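PDB 3TRB: virulence-associated protein I from Coxiella burnetii, which probably binds DNA through a helix-turn-helix domain, as expected of a HigA-family antidote protein of an addiction module. Local coordinates for residues A[31-34]-A[35-39]; A[52-56]-A[57-61]; A[80-83]-A[84-88]. One frame throughout, in Å; residues are numbered along the deposited sequence.

Contact 1: A[31-34]-A[35-39]; sequences NQLA and KHLAI
The carbonyl oxygen of A34 accepts two backbone donors at once where helix 30-37 ends: I39 N binds it at 3.0 Å with a nearly straight N-H...O angle of 162°, while A38 N, 2.8 Å from the same A34 O, gives a weak bond because its angle is only 116°. A38 N also reaches K35 O weakly. One turn earlier the regular helical pattern holds, with K35 N on N31 O, H36 N on Q32 O and L37 N on L33 O, this last bond 2.8 Å long. The side-chain acceptors have their own partners: N31 OD1 is met by T41 OG1 and Q32 OE1 by S29 N. The H36 ring swings back along the helix, chi1 -76°, which sets its CD2 3.0 Å from Q32 O; its ND1 bonds T98 OG1 of the second subunit, and the ring stacks on F65. On the buried side L33 and L37 cross obliquely, L33 CD1 lying 3.6 Å from L37 CG. L33 extends from this pair to V44, L18 and L22, and L37 to L62 and F65, so the two leucines join the helix to its neighbours. With A38 at positive phi as the C-prime residue, I39 N on A34 O and A38 N on K35 O make the Schellman motif that closes this helix of the helix-turn-helix domain.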
loop_
_atom_site.group_PDB
_atom_site.type_symbol
_atom_site.label_atom_id
_atom_site.label_comp_id
_atom_site.label_asym_id
_atom_site.label_seq_id
_atom_site.Cartn_x
_atom_site.Cartn_y
_atom_site.Cartn_z
ATOM N N ASN A 31 33.476 5.728 20.005
ATOM C CA ASN A 31 34.379 6.545 19.201
ATOM C C ASN A 31 34.841 5.829 17.937
ATOM O O ASN A 31 34.865 6.416 16.856
ATOM C CB ASN A 31 35.591 6.989 20.027
ATOM C CG ASN A 31 35.347 8.287 20.769
ATOM O OD1 ASN A 31 35.417 9.369 20.187
ATOM N ND2 ASN A 31 35.069 8.188 22.064
ATOM N N GLN A 32 35.206 4.560 18.080
ATOM C CA GLN A 32 35.644 3.756 16.944
ATOM C C GLN A 32 34.561 3.676 15.873
ATOM O O GLN A 32 34.827 3.891 14.692
ATOM C CB GLN A 32 36.038 2.347 17.395
ATOM C CG GLN A 32 37.340 2.284 18.177
ATOM C CD GLN A 32 37.673 0.874 18.629
ATOM O OE1 GLN A 32 37.121 0.378 19.609
ATOM N NE2 GLN A 32 38.582 0.223 17.914
ATOM N N LEU A 33 33.339 3.365 16.294
ATOM C CA LEU A 33 32.216 3.274 15.368
ATOM C C LEU A 33 31.945 4.618 14.702
ATOM O O LEU A 33 31.734 4.689 13.491
ATOM C CB LEU A 33 30.957 2.787 16.089
ATOM C CG LEU A 33 29.708 2.675 15.214
ATOM C CD1 LEU A 33 29.953 1.735 14.039
ATOM C CD2 LEU A 33 28.510 2.218 16.031
ATOM N N ALA A 34 31.952 5.680 15.501
ATOM C CA ALA A 34 31.698 7.025 14.999
ATOM C C ALA A 34 32.674 7.394 13.886
ATOM O O ALA A 34 32.282 7.977 12.876
ATOM C CB ALA A 34 31.770 8.037 16.133
ATOM N N LYS A 35 33.946 7.053 14.074
ATOM C CA LYS A 35 34.956 7.296 13.049
ATOM C C LYS A 35 34.681 6.468 11.797
ATOM O O LYS A 35 34.787 6.968 10.678
ATOM C CB LYS A 35 36.361 6.996 13.579
ATOM C CG LYS A 35 36.964 8.106 14.423
ATOM C CD LYS A 35 38.435 7.840 14.701
ATOM C CE LYS A 35 39.098 9.022 15.390
ATOM N NZ LYS A 35 40.558 8.800 15.590
ATOM N N HIS A 36 34.332 5.201 11.995
ATOM C CA HIS A 36 34.015 4.311 10.884
ATOM C C HIS A 36 32.827 4.826 10.076
ATOM O O HIS A 36 32.816 4.736 8.847
ATOM C CB HIS A 36 33.722 2.896 11.389
ATOM C CG HIS A 36 34.945 2.126 11.788
ATOM N ND1 HIS A 36 35.998 1.906 10.929
ATOM C CD2 HIS A 36 35.270 1.511 12.949
ATOM C CE1 HIS A 36 36.927 1.197 11.546
ATOM N NE2 HIS A 36 36.510 0.943 12.772
ATOM N N LEU A 37 31.829 5.363 10.772
ATOM C CA LEU A 37 30.607 5.828 10.124
ATOM C C LEU A 37 30.713 7.283 9.685
ATOM O O LEU A 37 29.884 7.767 8.916
ATOM C CB LEU A 37 29.409 5.666 11.064
ATOM C CG LEU A 37 29.117 4.248 11.562
ATOM C CD1 LEU A 37 27.871 4.235 12.433
ATOM C CD2 LEU A 37 28.960 3.300 10.387
ATOM N N ALA A 38 31.737 7.973 10.177
ATOM C CA ALA A 38 31.930 9.390 9.883
ATOM C C ALA A 38 30.793 10.241 10.447
ATOM O O ALA A 38 30.250 11.104 9.759
ATOM C CB ALA A 38 32.080 9.616 8.383
ATOM N N ILE A 39 30.441 9.989 11.703
ATOM C CA ILE A 39 29.421 10.770 12.393
ATOM C C ILE A 39 29.921 11.144 13.784
ATOM O O ILE A 39 30.828 10.499 14.311
ATOM C CB ILE A 39 28.092 9.995 12.515
ATOM C CG1 ILE A 39 28.302 8.687 13.281
ATOM C CG2 ILE A 39 27.498 9.726 11.140
ATOM C CD1 ILE A 39 27.044 7.854 13.424
#

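Contact 2: A[52-56]-A[57-61]; sequences RSITA and DTALR
T55 is the N-cap of helix 56-66, and its side chain meets T58 in the first turn: T55 OG1 lies 3.3 Å from T58 OG1, a weak hydrogen bond in which either hydroxyl could be the donor. The two side chains cross at about a right angle. With chi1 64°, T55 holds OG1 between its backbone N and carbonyl carbon, which brings it to T58 OG1. The backbone is tied more firmly. A59 N binds T55 O at 2.9 Å, with an N-H...O angle of 157°, and L60 N follows on A56 O at 3.0 Å. These bonds begin a helix of the helix-turn-helix domain directly after the extended residues 52-54. I54 bridges that approach to the helix: its CG2 branch sits 4.0 Å from A59 CB, while I54 packs on W73 and A59 on L74, both of helix 70-96. Farther into the helix, D57 and R61, which both pack on I93 of the second subunit, form a salt bridge, R61 NE to D57 OD2 at 2.9 Å. The carboxylate oxygen lies in the guanidinium plane and is approached on its syn side, although R61 NE stands 30° out of the carboxylate plane. R61 NH1 has further partners, E96 OE1 of the second subunit in a salt bridge and, more weakly, L37 O.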
loop_
_atom_site.group_PDB
_atom_site.type_symbol
_atom_site.label_atom_id
_atom_site.label_comp_id
_atom_site.label_asym_id
_atom_site.label_seq_id
_atom_site.Cartn_x
_atom_site.Cartn_y
_atom_site.Cartn_z
ATOM N N ARG A 52 18.296 8.580 21.186
ATOM C CA ARG A 52 18.018 9.044 19.834
ATOM C C ARG A 52 17.682 7.877 18.916
ATOM O O ARG A 52 18.070 6.737 19.170
ATOM C CB ARG A 52 19.191 9.856 19.275
ATOM C CG ARG A 52 19.392 11.213 19.944
ATOM C CD ARG A 52 18.155 12.096 19.827
ATOM N NE ARG A 52 18.383 13.434 20.369
ATOM C CZ ARG A 52 18.161 13.784 21.632
ATOM N NH1 ARG A 52 17.699 12.898 22.502
ATOM N NH2 ARG A 52 18.399 15.027 22.029
ATOM N N SER A 53 16.950 8.176 17.851
ATOM C CA SER A 53 16.493 7.154 16.916
ATOM C C SER A 53 17.483 6.936 15.778
ATOM O O SER A 53 18.379 7.749 15.558
ATOM C CB SER A 53 15.127 7.533 16.334
ATOM O OG SER A 53 14.156 7.682 17.356
ATOM N N ILE A 54 17.317 5.829 15.061
ATOM C CA ILE A 54 18.095 5.586 13.853
ATOM C C ILE A 54 17.393 6.221 12.661
ATOM O O ILE A 54 16.314 5.782 12.258
ATOM C CB ILE A 54 18.283 4.085 13.578
ATOM C CG1 ILE A 54 19.131 3.440 14.678
ATOM C CG2 ILE A 54 18.935 3.870 12.221
ATOM C CD1 ILE A 54 19.534 2.014 14.374
ATOM N N THR A 55 18.004 7.260 12.104
ATOM C CA THR A 55 17.460 7.909 10.920
ATOM C C THR A 55 17.864 7.135 9.672
ATOM O O THR A 55 18.671 6.209 9.742
ATOM C CB THR A 55 17.961 9.358 10.798
ATOM O OG1 THR A 55 19.384 9.358 10.621
ATOM C CG2 THR A 55 17.609 10.149 12.048
ATOM N N ALA A 56 17.298 7.516 8.532
ATOM C CA ALA A 56 17.627 6.866 7.269
ATOM C C ALA A 56 19.107 7.028 6.934
ATOM O O ALA A 56 19.736 6.112 6.405
ATOM C CB ALA A 56 16.762 7.416 6.145
ATOM N N ASP A 57 19.657 8.197 7.246
ATOM C CA ASP A 57 21.069 8.462 6.999
ATOM C C ASP A 57 21.957 7.528 7.814
ATOM O O ASP A 57 22.927 6.971 7.301
ATOM C CB ASP A 57 21.407 9.918 7.315
ATOM C CG ASP A 57 22.867 10.239 7.078
ATOM O OD1 ASP A 57 23.218 10.609 5.939
ATOM O OD2 ASP A 57 23.663 10.113 8.030
ATOM N N THR A 58 21.619 7.359 9.086
ATOM C CA THR A 58 22.379 6.477 9.962
ATOM C C THR A 58 22.234 5.026 9.519
ATOM O O THR A 58 23.195 4.258 9.555
ATOM C CB THR A 58 21.932 6.614 11.423
ATOM O OG1 THR A 58 22.127 7.965 11.857
ATOM C CG2 THR A 58 22.736 5.681 12.314
ATOM N N ALA A 59 21.028 4.658 9.098
ATOM C CA ALA A 59 20.764 3.305 8.626
ATOM C C ALA A 59 21.641 2.959 7.427
ATOM O O ALA A 59 22.179 1.855 7.339
ATOM C CB ALA A 59 19.291 3.143 8.277
ATOM N N LEU A 60 21.782 3.908 6.507
ATOM C CA LEU A 60 22.606 3.709 5.317
ATOM C C LEU A 60 24.072 3.526 5.684
ATOM O O LEU A 60 24.773 2.707 5.090
ATOM C CB LEU A 60 22.453 4.889 4.354
ATOM C CG LEU A 60 21.133 4.990 3.585
ATOM C CD1 LEU A 60 21.058 6.304 2.825
ATOM C CD2 LEU A 60 20.982 3.811 2.639
ATOM N N ARG A 61 24.532 4.291 6.668
ATOM C CA ARG A 61 25.917 4.203 7.117
ATOM C C ARG A 61 26.178 2.879 7.831
ATOM O O ARG A 61 27.186 2.218 7.578
ATOM C CB ARG A 61 26.266 5.388 8.018
ATOM C CG ARG A 61 26.103 6.736 7.331
ATOM C CD ARG A 61 26.442 7.893 8.254
ATOM N NE ARG A 61 26.341 9.172 7.557
ATOM C CZ ARG A 61 27.324 9.713 6.847
ATOM N NH1 ARG A 61 28.487 9.087 6.738
ATOM N NH2 ARG A 61 27.144 10.880 6.243
#

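Contact 3: A[80-83]-A[84-88]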
loop_
_atom_site.group_PDB
_atom_site.type_symbol
_atom_site.label_atom_id
_atom_site.label_comp_id
_atom_site.label_asym_id
_atom_site.label_seq_id
_atom_site.Cartn_x
_atom_site.Cartn_y
_atom_site.Cartn_z
ATOM N N TYR A 80 10.541 -0.959 17.689
ATOM C CA TYR A 80 10.626 -0.253 18.960
ATOM C C TYR A 80 9.569 0.841 19.060
ATOM O O TYR A 80 8.895 0.970 20.083
ATOM C CB TYR A 80 12.023 0.342 19.146
ATOM C CG TYR A 80 12.152 1.254 20.344
ATOM C CD1 TYR A 80 12.416 0.743 21.608
ATOM C CD2 TYR A 80 12.017 2.629 20.210
ATOM C CE1 TYR A 80 12.538 1.576 22.705
ATOM C CE2 TYR A 80 12.137 3.470 21.301
ATOM C CZ TYR A 80 12.396 2.938 22.546
ATOM O OH TYR A 80 12.516 3.776 23.630
ATOM N N ASP A 81 9.432 1.628 17.998
ATOM C CA ASP A 81 8.455 2.714 17.973
ATOM C C ASP A 81 7.033 2.192 18.156
ATOM O O ASP A 81 6.239 2.775 18.893
ATOM C CB ASP A 81 8.551 3.505 16.665
ATOM C CG ASP A 81 9.853 4.273 16.538
ATOM O OD1 ASP A 81 10.588 4.378 17.543
ATOM O OD2 ASP A 81 10.132 4.778 15.431
ATOM N N ILE A 82 6.716 1.093 17.481
ATOM C CA ILE A 82 5.388 0.501 17.568
ATOM C C ILE A 82 5.067 0.062 18.994
ATOM O O ILE A 82 3.991 0.354 19.514
ATOM C CB ILE A 82 5.244 -0.699 16.614
ATOM C CG1 ILE A 82 5.264 -0.223 15.159
ATOM C CG2 ILE A 82 3.962 -1.459 16.905
ATOM C CD1 ILE A 82 5.311 -1.349 14.148
ATOM N N LYS A 83 6.005 -0.635 19.625
ATOM C CA LYS A 83 5.795 -1.121 20.986
ATOM C C LYS A 83 5.672 0.025 21.986
ATOM O O LYS A 83 4.884 -0.047 22.930
ATOM C CB LYS A 83 6.902 -2.094 21.400
ATOM C CG LYS A 83 6.797 -3.458 20.737
ATOM C CD LYS A 83 7.780 -4.450 21.340
ATOM C CE LYS A 83 7.584 -5.843 20.763
ATOM N NZ LYS A 83 7.801 -5.876 19.290
HETATM N N MSE A 84 6.451 1.082 21.775
HETATM C CA MSE A 84 6.365 2.267 22.621
HETATM C C MSE A 84 5.023 2.965 22.423
HETATM O O MSE A 84 4.412 3.440 23.379
HETATM C CB MSE A 84 7.511 3.236 22.326
HETATM C CG MSE A 84 8.883 2.731 22.747
HETATM SE SE MSE A 84 9.056 2.513 24.679
HETATM C CE MSE A 84 8.769 4.363 25.219
ATOM N N ALA A 85 4.568 3.018 21.175
ATOM C CA ALA A 85 3.289 3.641 20.850
ATOM C C ALA A 85 2.126 2.853 21.443
ATOM O O ALA A 85 1.130 3.431 21.880
ATOM C CB ALA A 85 3.131 3.774 19.343
ATOM N N LEU A 86 2.258 1.531 21.458
ATOM C CA LEU A 86 1.229 0.667 22.028
ATOM C C LEU A 86 1.118 0.853 23.537
ATOM O O LEU A 86 0.020 0.853 24.091
ATOM C CB LEU A 86 1.511 -0.801 21.697
ATOM C CG LEU A 86 1.231 -1.236 20.255
ATOM C CD1 LEU A 86 1.792 -2.625 19.991
ATOM C CD2 LEU A 86 -0.262 -1.190 19.963
ATOM N N LYS A 87 2.260 1.009 24.198
ATOM C CA LYS A 87 2.282 1.234 25.639
ATOM C C LYS A 87 1.658 2.580 25.990
ATOM O O LYS A 87 0.939 2.705 26.981
ATOM C CB LYS A 87 3.717 1.166 26.173
ATOM C CG LYS A 87 4.286 -0.243 26.258
ATOM C CD LYS A 87 5.792 -0.225 26.488
ATOM C CE LYS A 87 6.158 0.457 27.797
ATOM N NZ LYS A 87 5.729 -0.331 28.986
ATOM N N LYS A 88 1.931 3.584 25.162
ATOM C CA LYS A 88 1.471 4.943 25.425
ATOM C C LYS A 88 0.011 5.175 25.039
ATOM O O LYS A 88 -0.706 5.902 25.726
ATOM C CB LYS A 88 2.368 5.955 24.708
ATOM C CG LYS A 88 1.937 7.404 24.873
ATOM C CD LYS A 88 2.875 8.340 24.125
ATOM C CE LYS A 88 2.397 9.783 24.191
ATOM N NZ LYS A 88 3.301 10.710 23.453
#
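Y80 and M84, the latter a selenomethionine, form a Met-aromatic contact one turn apart on the long helix 70-96. Its close part is a CH-pi approach: M84 CG stands over one ring face, 3.7 Å from the centroid of the Y80 ring and 18° off the ring normal, displaced toward the rim. The shortest carbon pair is Y80 CZ to M84 CG at 3.5 Å. Selenium comes in less directly, with M84 SE 4.6 Å from the Y80 ring centroid and 36° off the normal, so it sits oblique to the ring and nearer the hydroxyl end. The placement follows from both side chains. Y80 carries CG away from its own backbone N, chi1 172°, which lays the ring along the helix toward the following turn, and M84 folds back through chi2 and chi3 to cross it. P11 packs on both side chains, and H13 meets the Y80 ring edge-to-face. On another side of the helix I82 and L86 run side by side, pointing the same way; their touch is light, I82 CG2 to L86 CD1 at 3.9 Å, but it lies under the second subunit, where L86 and A85 reach L60 and I82 packs on E71. The loose, solvent side belongs to K87, whose CG comes 3.4 Å from K83 O before the chain bends and its exposed end leads away. D81 turns its carboxylate back along the helix, OD1 bonding Q77 NE2. Throughout both parts the backbone bonds stay regular, M84 N to Y80 O, L86 N to I82 O and K87 N to K83 O among them, and A85 N lies 2.8 Å from D81 O.

Along the chain the three contacts come in series: contact 1 ends helix 30-37, contact 2 starts helix 56-66, and contact 3 lies within helix 70-96, the next helix. Contacts 1 and 2 have centres 13 Å apart and touch, R61 reaching L37 O, A38 and I39, so the end of one helix meets the first turns of another inside the helix-turn-helix range. Contact 3 lies on the opposite side of the chain's centre from contact 1, with centres 29 Å apart, and approaches contact 2 to about 5 Å between nearest atoms without touching. All three reach the second subunit: A85 of one copy packs on A56 and L60 of the other, linking contacts 2 and 3 across the interface.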